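Local coordinates for glutathione peroxidase-like protein (Trypanosoma brucei, PDB 3DWV) that probably reduces hydroperoxides as a glutathione peroxidase-type tryparedoxin peroxidase, a thioredoxin-fold enzyme of the parasite's antioxidant defence, at residues Ile51-Ser56 against Asn149-Leu154; Ala145-Phe150 against Val162-Pro167. The protein carries 1 engineered substitution. One frame throughout, in Å; residues are numbered along the deposited sequence. Where two conformers were deposited one is given.

In the fold
Contact 1 lies close to the centre of the chain, where the two inner strands of the four-stranded thioredoxin-fold sheet run antiparallel; nearly every residue in it is buried. Contact 2 sits further out and is only partly buried: the loop that leads into strand 152-155 meets the edge strand 161-165 and the turn after it. The two share Asn149 and Phe150, and strands 152-155 and 161-165 are sheet neighbours, with Ser152 O and Phe165 N probably hydrogen-bonded. Their chemistry follows their place. Residues 51-56 and 149-154 are joined by backbone bonds and aromatic packing, whereas 145-150 and 162-167 meet through an arginine-carbonyl bond and the packing of one proline, with water between them.

Contact 1 (Ile51-Ser56 against Asn149-Leu154); sequences IYNVAS and NFTSFL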
ATOM      1  N   ILE A  51       0.186  -1.617  -4.032  1.00 10.10           N
ATOM      2  CA  ILE A  51      -0.547  -1.448  -2.769  1.00  8.77           C
ATOM      3  C   ILE A  51       0.245  -0.545  -1.840  1.00  8.60           C
ATOM      4  O   ILE A  51       1.354  -0.875  -1.409  1.00  8.03           O
ATOM      5  CB  ILE A  51      -0.858  -2.779  -2.082  1.00  9.62           C
ATOM      6  CG1 ILE A  51      -1.637  -3.722  -3.027  1.00 11.39           C
ATOM      7  CG2 ILE A  51      -1.596  -2.529  -0.766  1.00 11.35           C
ATOM      8  CD1 ILE A  51      -1.894  -5.096  -2.371  1.00 18.20           C
ATOM      9  N   TYR A  52      -0.387   0.615  -1.594  1.00  9.09           N
ATOM     10  CA  TYR A  52       0.165   1.579  -0.673  1.00 10.45           C
ATOM     11  C   TYR A  52      -0.473   1.625   0.714  1.00  9.88           C
ATOM     12  O   TYR A  52      -1.700   1.428   0.773  1.00 10.25           O
ATOM     13  CB  TYR A  52      -0.063   2.963  -1.263  1.00 12.39           C
ATOM     14  CG  TYR A  52       0.753   3.395  -2.448  1.00 11.44           C
ATOM     15  CD1 TYR A  52       0.407   3.077  -3.746  1.00 12.24           C
ATOM     16  CD2 TYR A  52       1.903   4.169  -2.243  1.00 11.27           C
ATOM     17  CE1 TYR A  52       1.190   3.507  -4.825  1.00 15.42           C
ATOM     18  CE2 TYR A  52       2.664   4.604  -3.310  1.00 14.08           C
ATOM     19  CZ  TYR A  52       2.318   4.270  -4.595  1.00 14.93           C
ATOM     20  OH  TYR A  52       3.083   4.707  -5.660  1.00 13.01           O
ATOM     21  N   ASN A  53       0.305   1.875   1.756  1.00  9.85           N
ATOM     22  CA  ASN A  53      -0.276   2.308   3.039  1.00  9.84           C
ATOM     23  C   ASN A  53      -0.334   3.837   3.076  1.00  8.05           C
ATOM     24  O   ASN A  53       0.592   4.476   2.584  1.00 10.54           O
ATOM     25  CB  ASN A  53       0.501   1.763   4.247  1.00  8.52           C
ATOM     26  CG  ASN A  53       1.961   2.221   4.269  1.00 10.35           C
ATOM     27  OD1 ASN A  53       2.742   1.713   3.461  1.00 13.25           O
ATOM     28  ND2 ASN A  53       2.375   3.131   5.148  1.00 12.11           N
ATOM     29  N   VAL A  54      -1.412   4.400   3.634  1.00  8.33           N
ATOM     30  CA  VAL A  54      -1.556   5.875   3.585  1.00 11.04           C
ATOM     31  C   VAL A  54      -1.949   6.313   4.982  1.00 10.15           C
ATOM     32  O   VAL A  54      -2.085   5.509   5.933  1.00 10.89           O
ATOM     33  CB  VAL A  54      -2.558   6.297   2.494  1.00 11.39           C
ATOM     34  CG1 VAL A  54      -2.159   5.730   1.108  1.00 13.40           C
ATOM     35  CG2 VAL A  54      -3.963   5.804   2.820  1.00 12.73           C
ATOM     36  N   ALA A  55      -2.158   7.589   5.125  1.00 13.07           N
ATOM     37  CA  ALA A  55      -2.557   8.167   6.410  1.00 14.38           C
ATOM     38  C   ALA A  55      -3.237   9.515   6.112  1.00 14.51           C
ATOM     39  O   ALA A  55      -3.275   9.898   4.933  1.00 15.63           O
ATOM     40  CB  ALA A  55      -1.371   8.302   7.356  1.00 15.78           C
ATOM     41  N   SER A  56      -3.763  10.221   7.088  1.00 13.66           N
ATOM     42  CA  SER A  56      -4.400  11.516   6.844  1.00 11.23           C
ATOM     43  C   SER A  56      -3.481  12.500   6.127  1.00 12.19           C
ATOM     44  O   SER A  56      -2.240  12.403   6.241  1.00 13.47           O
ATOM     45  CB  SER A  56      -4.779  12.141   8.189  1.00 15.46           C
ATOM     46  OG  SER A  56      -5.852  11.404   8.762  1.00 16.74           O
ATOM     47  N   ASN A 149       4.731   6.512   5.614  1.00 10.12           N
ATOM     48  CA  ASN A 149       3.484   6.585   4.846  0.50  9.40           C
ATOM     49  C   ASN A 149       3.813   6.498   3.357  1.00  8.95           C
ATOM     50  O   ASN A 149       4.891   6.948   2.926  1.00  9.91           O
ATOM     51  CB  ASN A 149       2.782   7.880   5.235  0.50  9.31           C
ATOM     52  CG  ASN A 149       2.170   7.761   6.623  0.50  8.21           C
ATOM     53  OD1 ASN A 149       2.202   8.669   7.464  0.50 16.23           O
ATOM     54  ND2 ASN A 149       1.594   6.598   6.865  0.50 10.14           N
ATOM     55  N   PHE A 150       2.948   5.917   2.553  1.00  9.25           N
ATOM     56  CA  PHE A 150       3.116   5.795   1.108  1.00 10.12           C
ATOM     57  C   PHE A 150       4.265   4.873   0.711  1.00 10.23           C
ATOM     58  O   PHE A 150       4.804   4.910  -0.406  1.00 11.12           O
ATOM     59  CB  PHE A 150       3.305   7.151   0.366  1.00 10.68           C
ATOM     60  CG  PHE A 150       1.908   7.745   0.125  1.00 13.03           C
ATOM     61  CD1 PHE A 150       1.257   8.458   1.118  1.00 14.80           C
ATOM     62  CD2 PHE A 150       1.266   7.586  -1.096  1.00 16.05           C
ATOM     63  CE1 PHE A 150      -0.006   8.980   0.854  1.00 16.55           C
ATOM     64  CE2 PHE A 150      -0.003   8.069  -1.350  1.00 16.91           C
ATOM     65  CZ  PHE A 150      -0.655   8.795  -0.352  1.00 16.93           C
ATOM     66  N   THR A 151       4.627   3.939   1.593  1.00 10.99           N
ATOM     67  CA  THR A 151       5.377   2.762   1.127  1.00  8.88           C
ATOM     68  C   THR A 151       4.453   1.945   0.236  1.00  7.75           C
ATOM     69  O   THR A 151       3.225   1.965   0.432  1.00 10.17           O
ATOM     70  CB  THR A 151       5.876   1.913   2.297  1.00  9.16           C
ATOM     71  OG1 THR A 151       6.894   2.675   2.949  1.00 18.02           O
ATOM     72  CG2 THR A 151       6.516   0.579   1.896  1.00 10.28           C
ATOM     73  N   SER A 152       5.018   1.266  -0.792  1.00  8.64           N
ATOM     74  CA  SER A 152       4.166   0.417  -1.635  0.50  9.09           C
ATOM     75  C   SER A 152       4.824  -0.930  -1.915  1.00 11.35           C
ATOM     76  O   SER A 152       6.050  -1.092  -1.796  1.00 14.84           O
ATOM     77  CB  SER A 152       3.816   1.079  -2.972  0.50  9.33           C
ATOM     78  OG  SER A 152       4.941   1.458  -3.735  0.50  3.43           O
ATOM     79  N   PHE A 153       3.913  -1.846  -2.301  1.00 10.90           N
ATOM     80  CA  PHE A 153       4.309  -3.132  -2.799  1.00  8.89           C
ATOM     81  C   PHE A 153       3.762  -3.302  -4.216  1.00  9.56           C
ATOM     82  O   PHE A 153       2.574  -3.109  -4.454  1.00  9.50           O
ATOM     83  CB  PHE A 153       3.795  -4.293  -1.947  1.00  9.18           C
ATOM     84  CG  PHE A 153       4.368  -4.234  -0.521  1.00 12.35           C
ATOM     85  CD1 PHE A 153       3.760  -3.439   0.460  1.00 10.96           C
ATOM     86  CD2 PHE A 153       5.512  -4.994  -0.251  1.00 12.35           C
ATOM     87  CE1 PHE A 153       4.335  -3.448   1.720  1.00 10.58           C
ATOM     88  CE2 PHE A 153       6.080  -4.961   1.013  1.00 12.31           C
ATOM     89  CZ  PHE A 153       5.494  -4.156   1.975  1.00 12.16           C
ATOM     90  N   LEU A 154       4.655  -3.661  -5.138  1.00  9.63           N
ATOM     91  CA  LEU A 154       4.241  -4.054  -6.482  1.00 12.11           C
ATOM     92  C   LEU A 154       3.909  -5.553  -6.522  1.00 11.37           C
ATOM     93  O   LEU A 154       4.714  -6.383  -6.082  1.00 12.20           O
ATOM     94  CB  LEU A 154       5.333  -3.750  -7.480  1.00 12.76           C
ATOM     95  CG  LEU A 154       5.013  -3.947  -8.950  1.00 12.93           C
ATOM     96  CD1 LEU A 154       3.889  -3.080  -9.494  1.00 16.52           C
ATOM     97  CD2 LEU A 154       6.287  -3.633  -9.752  1.00 14.97           C
TER
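Tyr52 and Ser152 face each other as a non-hydrogen-bonded pair where strands 49-54 and 152-155 run antiparallel through the middle of the thioredoxin-fold sheet. One step along, Ile51 and Phe153 form the hydrogen-bonded pair and exchange both backbone bonds; Ile51 N reaches Phe153 O at 2.8 Å.

Tyr52 CB lies 3.8 Å from Thr151 O. With CG anti to the carbonyl carbon (chi1 -72°), the ring leans across the neighbouring strand, so that Ser152 CB sits almost on the ring normal, 3.6 Å from the centroid, in a clear CH-pi contact. From there Ser152 CB also meets CG, CD1, CE1, CE2 and CZ; Ser152 OG is near CZ. CD2 is the busy edge atom: Phe150 O approaches it near the ring plane, coming near CE2 too, and Phe150 CD2 is 3.7 Å away. The two aromatic planes are inclined at 60°, neither stacked nor edge-to-face. Ile174 of helix 171-181 also packs on this tyrosine.

Before Ser152, at Phe150 and Thr151, the regular strand pairing gives way. Phe150 takes a left-handed backbone conformation, yet Asn53 still grips this stretch through both its backbone N and O, receiving Phe150 N at its O (2.8 Å) and giving its own N to Thr151 O. Its side chain swings between backbone N and carbonyl carbon (chi1 60°), and ND2 bonds to Trp148 O, which Thr151 OG1 also uses. That leaves OD1 and Thr151 O as two acceptors 3.1 Å apart. The Phe150 ring crosses Val54 obliquely, and Val54 CG1 covers one face, offset toward the rim, 3.7 Å from Phe150 CZ. Residues 51-56 lead on toward Cys58, the predicted active-site cysteine, which has been seen disulfide-bonded to Cys106; there, Ala55 CB rests 3.5 Å from Asn149 ND2.

Contact 2 (Ala145-Phe150 against Val162-Pro167); sequences AIKWNF and VERFSP
The guanidinium of Arg164 carries Ile146 CD1 over one face, 3.8 Å from NH1, and has Ala145 O at its edge, close to its plane. NH1 donates to that oxygen at 3.2 Å, though from well above the carbonyl plane (57° out of it). A bend at chi3 (-76°) turns the group to the loop, where NH2 also bonds Lys144 O and NE bonds Lys137 O. Lys147 NZ hydrogen-bonds to the same Ala145 O at 2.8 Å and has a second acceptor in Leu141 O; these carbonyls probably ease the closeness of the two cations, NZ and NH1 being 4.3 Å apart. The indole of Trp148 has Lys147 CB above one face, while Pro167 CD approaches obliquely.

Trp148, Asn149 and Phe150 make up the Trp-Asn-Phe sequence familiar from glutathione peroxidases, and Pro167, just past edge strand 161-165, packs against them. Its ring crosses Trp148 at about a right angle; Pro167 CG is 3.6 Å from Trp148 CB. Pro167 CB packs 3.8 Å from Phe150 CB and also touches Asn149 O. Pro167 CA makes a CA-H...O contact with Phe150 O (3.3 Å), and a water lies 2.8 Å from Phe150 O, close to Ser166 O as well.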
ATOM      1  N   ALA A 145       9.551  -3.803   9.099  1.00  9.83           N
ATOM      2  CA  ALA A 145       8.477  -2.891   9.438  1.00  8.17           C
ATOM      3  C   ALA A 145       8.250  -1.877   8.327  1.00  8.24           C
ATOM      4  O   ALA A 145       9.162  -1.481   7.620  1.00  9.42           O
ATOM      5  CB  ALA A 145       8.767  -2.126  10.727  1.00  9.55           C
ATOM      6  N   ILE A 146       6.988  -1.420   8.242  1.00  9.56           N
ATOM      7  CA  ILE A 146       6.750  -0.284   7.320  1.00 11.32           C
ATOM      8  C   ILE A 146       7.126   1.007   8.024  1.00 13.48           C
ATOM      9  O   ILE A 146       6.499   1.327   9.052  1.00 11.80           O
ATOM     10  CB  ILE A 146       5.249  -0.221   6.943  1.00 12.33           C
ATOM     11  CG1 ILE A 146       4.744  -1.524   6.307  1.00 15.23           C
ATOM     12  CG2 ILE A 146       4.917   0.985   6.074  1.00 16.81           C
ATOM     13  CD1 ILE A 146       5.368  -1.910   4.995  1.00 16.27           C
ATOM     14  N   LYS A 147       8.097   1.742   7.485  1.00  9.65           N
ATOM     15  CA  LYS A 147       8.601   2.943   8.218  1.00  8.88           C
ATOM     16  C   LYS A 147       7.845   4.178   7.842  1.00 10.01           C
ATOM     17  O   LYS A 147       7.660   5.059   8.677  1.00 11.47           O
ATOM     18  CB  LYS A 147      10.103   3.048   7.929  1.00 13.90           C
ATOM     19  CG  LYS A 147      10.886   1.927   8.660  1.00 14.31           C
ATOM     20  CD  LYS A 147      12.230   1.682   7.981  1.00 13.92           C
ATOM     21  CE  LYS A 147      12.124   0.677   6.849  1.00 16.53           C
ATOM     22  NZ  LYS A 147      11.887  -0.681   7.408  1.00 14.89           N
ATOM     23  N   TRP A 148       7.397   4.268   6.586  0.50 10.35           N
ATOM     24  CA  TRP A 148       6.895   5.486   5.984  0.50 11.58           C
ATOM     25  C   TRP A 148       5.469   5.410   5.455  0.50 10.85           C
ATOM     26  O   TRP A 148       5.087   4.386   4.871  0.50 12.87           O
ATOM     27  CB  TRP A 148       7.754   5.852   4.756  0.50 12.59           C
ATOM     28  CG  TRP A 148       9.226   5.665   4.943  0.50 15.53           C
ATOM     29  CD1 TRP A 148      10.025   4.723   4.349  0.50 16.91           C
ATOM     30  CD2 TRP A 148      10.083   6.449   5.784  0.50 16.63           C
ATOM     31  NE1 TRP A 148      11.315   4.889   4.785  0.50 19.10           N
ATOM     32  CE2 TRP A 148      11.383   5.934   5.663  0.50 18.77           C
ATOM     33  CE3 TRP A 148       9.848   7.540   6.633  0.50 16.60           C
ATOM     34  CZ2 TRP A 148      12.478   6.469   6.357  0.50 19.86           C
ATOM     35  CZ3 TRP A 148      10.930   8.062   7.315  0.50 17.02           C
ATOM     36  CH2 TRP A 148      12.215   7.530   7.173  0.50 19.36           C
ATOM     37  N   ASN A 149       4.731   6.512   5.614  1.00 10.12           N
ATOM     38  CA  ASN A 149       3.484   6.585   4.846  0.50  9.40           C
ATOM     39  C   ASN A 149       3.813   6.498   3.357  1.00  8.95           C
ATOM     40  O   ASN A 149       4.891   6.948   2.926  1.00  9.91           O
ATOM     41  CB  ASN A 149       2.782   7.880   5.235  0.50  9.31           C
ATOM     42  CG  ASN A 149       2.170   7.761   6.623  0.50  8.21           C
ATOM     43  OD1 ASN A 149       2.202   8.669   7.464  0.50 16.23           O
ATOM     44  ND2 ASN A 149       1.594   6.598   6.865  0.50 10.14           N
ATOM     45  N   PHE A 150       2.948   5.917   2.553  1.00  9.25           N
ATOM     46  CA  PHE A 150       3.116   5.795   1.108  1.00 10.12           C
ATOM     47  C   PHE A 150       4.265   4.873   0.711  1.00 10.23           C
ATOM     48  O   PHE A 150       4.804   4.910  -0.406  1.00 11.12           O
ATOM     49  CB  PHE A 150       3.305   7.151   0.366  1.00 10.68           C
ATOM     50  CG  PHE A 150       1.908   7.745   0.125  1.00 13.03           C
ATOM     51  CD1 PHE A 150       1.257   8.458   1.118  1.00 14.80           C
ATOM     52  CD2 PHE A 150       1.266   7.586  -1.096  1.00 16.05           C
ATOM     53  CE1 PHE A 150      -0.006   8.980   0.854  1.00 16.55           C
ATOM     54  CE2 PHE A 150      -0.003   8.069  -1.350  1.00 16.91           C
ATOM     55  CZ  PHE A 150      -0.655   8.795  -0.352  1.00 16.93           C
ATOM     56  N   VAL A 162       6.408  -8.487  -5.565  1.00 14.06           N
ATOM     57  CA  VAL A 162       7.696  -8.633  -6.248  1.00 16.00           C
ATOM     58  C   VAL A 162       8.627  -7.463  -6.000  1.00 14.71           C
ATOM     59  O   VAL A 162       9.834  -7.588  -6.247  1.00 17.24           O
ATOM     60  CB  VAL A 162       7.456  -8.839  -7.752  1.00 16.65           C
ATOM     61  CG1 VAL A 162       6.846 -10.233  -7.933  1.00 17.19           C
ATOM     62  CG2 VAL A 162       6.568  -7.785  -8.385  1.00 18.07           C
ATOM     63  N   GLU A 163       8.152  -6.325  -5.529  1.00 12.89           N
ATOM     64  CA  GLU A 163       9.019  -5.209  -5.141  1.00 13.25           C
ATOM     65  C   GLU A 163       8.377  -4.439  -3.985  1.00 13.85           C
ATOM     66  O   GLU A 163       7.133  -4.362  -3.896  1.00 12.00           O
ATOM     67  CB  GLU A 163       9.288  -4.215  -6.279  1.00 16.72           C
ATOM     68  CG  GLU A 163       9.662  -4.796  -7.622  1.00 21.12           C
ATOM     69  CD  GLU A 163      11.082  -5.295  -7.770  1.00 24.54           C
ATOM     70  OE1 GLU A 163      11.955  -4.925  -6.944  1.00 25.51           O
ATOM     71  OE2 GLU A 163      11.316  -6.066  -8.744  1.00 29.74           O
ATOM     72  N   ARG A 164       9.211  -3.850  -3.144  1.00 13.04           N
ATOM     73  CA  ARG A 164       8.804  -2.907  -2.106  1.00 11.17           C
ATOM     74  C   ARG A 164       9.435  -1.558  -2.505  1.00 11.65           C
ATOM     75  O   ARG A 164      10.661  -1.541  -2.733  1.00 13.57           O
ATOM     76  CB  ARG A 164       9.267  -3.236  -0.679  1.00 12.68           C
ATOM     77  CG  ARG A 164       8.744  -2.308   0.401  1.00 13.40           C
ATOM     78  CD  ARG A 164       9.477  -2.269   1.726  1.00 16.43           C
ATOM     79  NE  ARG A 164       9.167  -3.439   2.509  1.00 20.30           N
ATOM     80  CZ  ARG A 164       9.000  -3.487   3.833  1.00 14.28           C
ATOM     81  NH1 ARG A 164       9.115  -2.425   4.612  1.00 15.59           N
ATOM     82  NH2 ARG A 164       8.707  -4.659   4.359  1.00 14.30           N
ATOM     83  N   PHE A 165       8.641  -0.504  -2.559  1.00 11.94           N
ATOM     84  CA  PHE A 165       9.176   0.828  -2.852  1.00 13.35           C
ATOM     85  C   PHE A 165       9.031   1.779  -1.673  1.00 11.92           C
ATOM     86  O   PHE A 165       7.962   1.808  -1.052  1.00 13.46           O
ATOM     87  CB  PHE A 165       8.471   1.461  -4.056  1.00 14.00           C
ATOM     88  CG  PHE A 165       8.761   0.691  -5.352  1.00 12.62           C
ATOM     89  CD1 PHE A 165       9.930   0.885  -6.056  1.00 13.76           C
ATOM     90  CD2 PHE A 165       7.825  -0.207  -5.851  1.00 18.55           C
ATOM     91  CE1 PHE A 165      10.192   0.190  -7.233  1.00 14.08           C
ATOM     92  CE2 PHE A 165       8.088  -0.908  -7.025  1.00 18.03           C
ATOM     93  CZ  PHE A 165       9.262  -0.720  -7.739  1.00 17.60           C
ATOM     94  N   SER A 166      10.050   2.590  -1.378  1.00 11.96           N
ATOM     95  CA  SER A 166       9.854   3.720  -0.478  1.00 14.51           C
ATOM     96  C   SER A 166       8.969   4.782  -1.104  1.00 13.39           C
ATOM     97  O   SER A 166       8.739   4.818  -2.325  1.00 13.43           O
ATOM     98  CB  SER A 166      11.251   4.276  -0.173  1.00 17.90           C
ATOM     99  OG  SER A 166      11.770   4.901  -1.335  1.00 28.79           O
ATOM    100  N   PRO A 167       8.411   5.676  -0.313  1.00 11.83           N
ATOM    101  CA  PRO A 167       7.508   6.711  -0.828  1.00 13.95           C
ATOM    102  C   PRO A 167       8.126   7.697  -1.794  1.00 15.65           C
ATOM    103  O   PRO A 167       7.410   8.319  -2.591  1.00 20.82           O
ATOM    104  CB  PRO A 167       7.105   7.505   0.432  1.00 15.89           C
ATOM    105  CG  PRO A 167       8.182   7.183   1.403  1.00 14.98           C
ATOM    106  CD  PRO A 167       8.478   5.726   1.169  1.00 13.07           C
TER
HETATM  107  O   HOH W   1       9.000   1.020   4.633  1.00 12.49           O
HETATM  108  O   HOH W   2       5.979   3.883  -2.777  1.00 10.02           O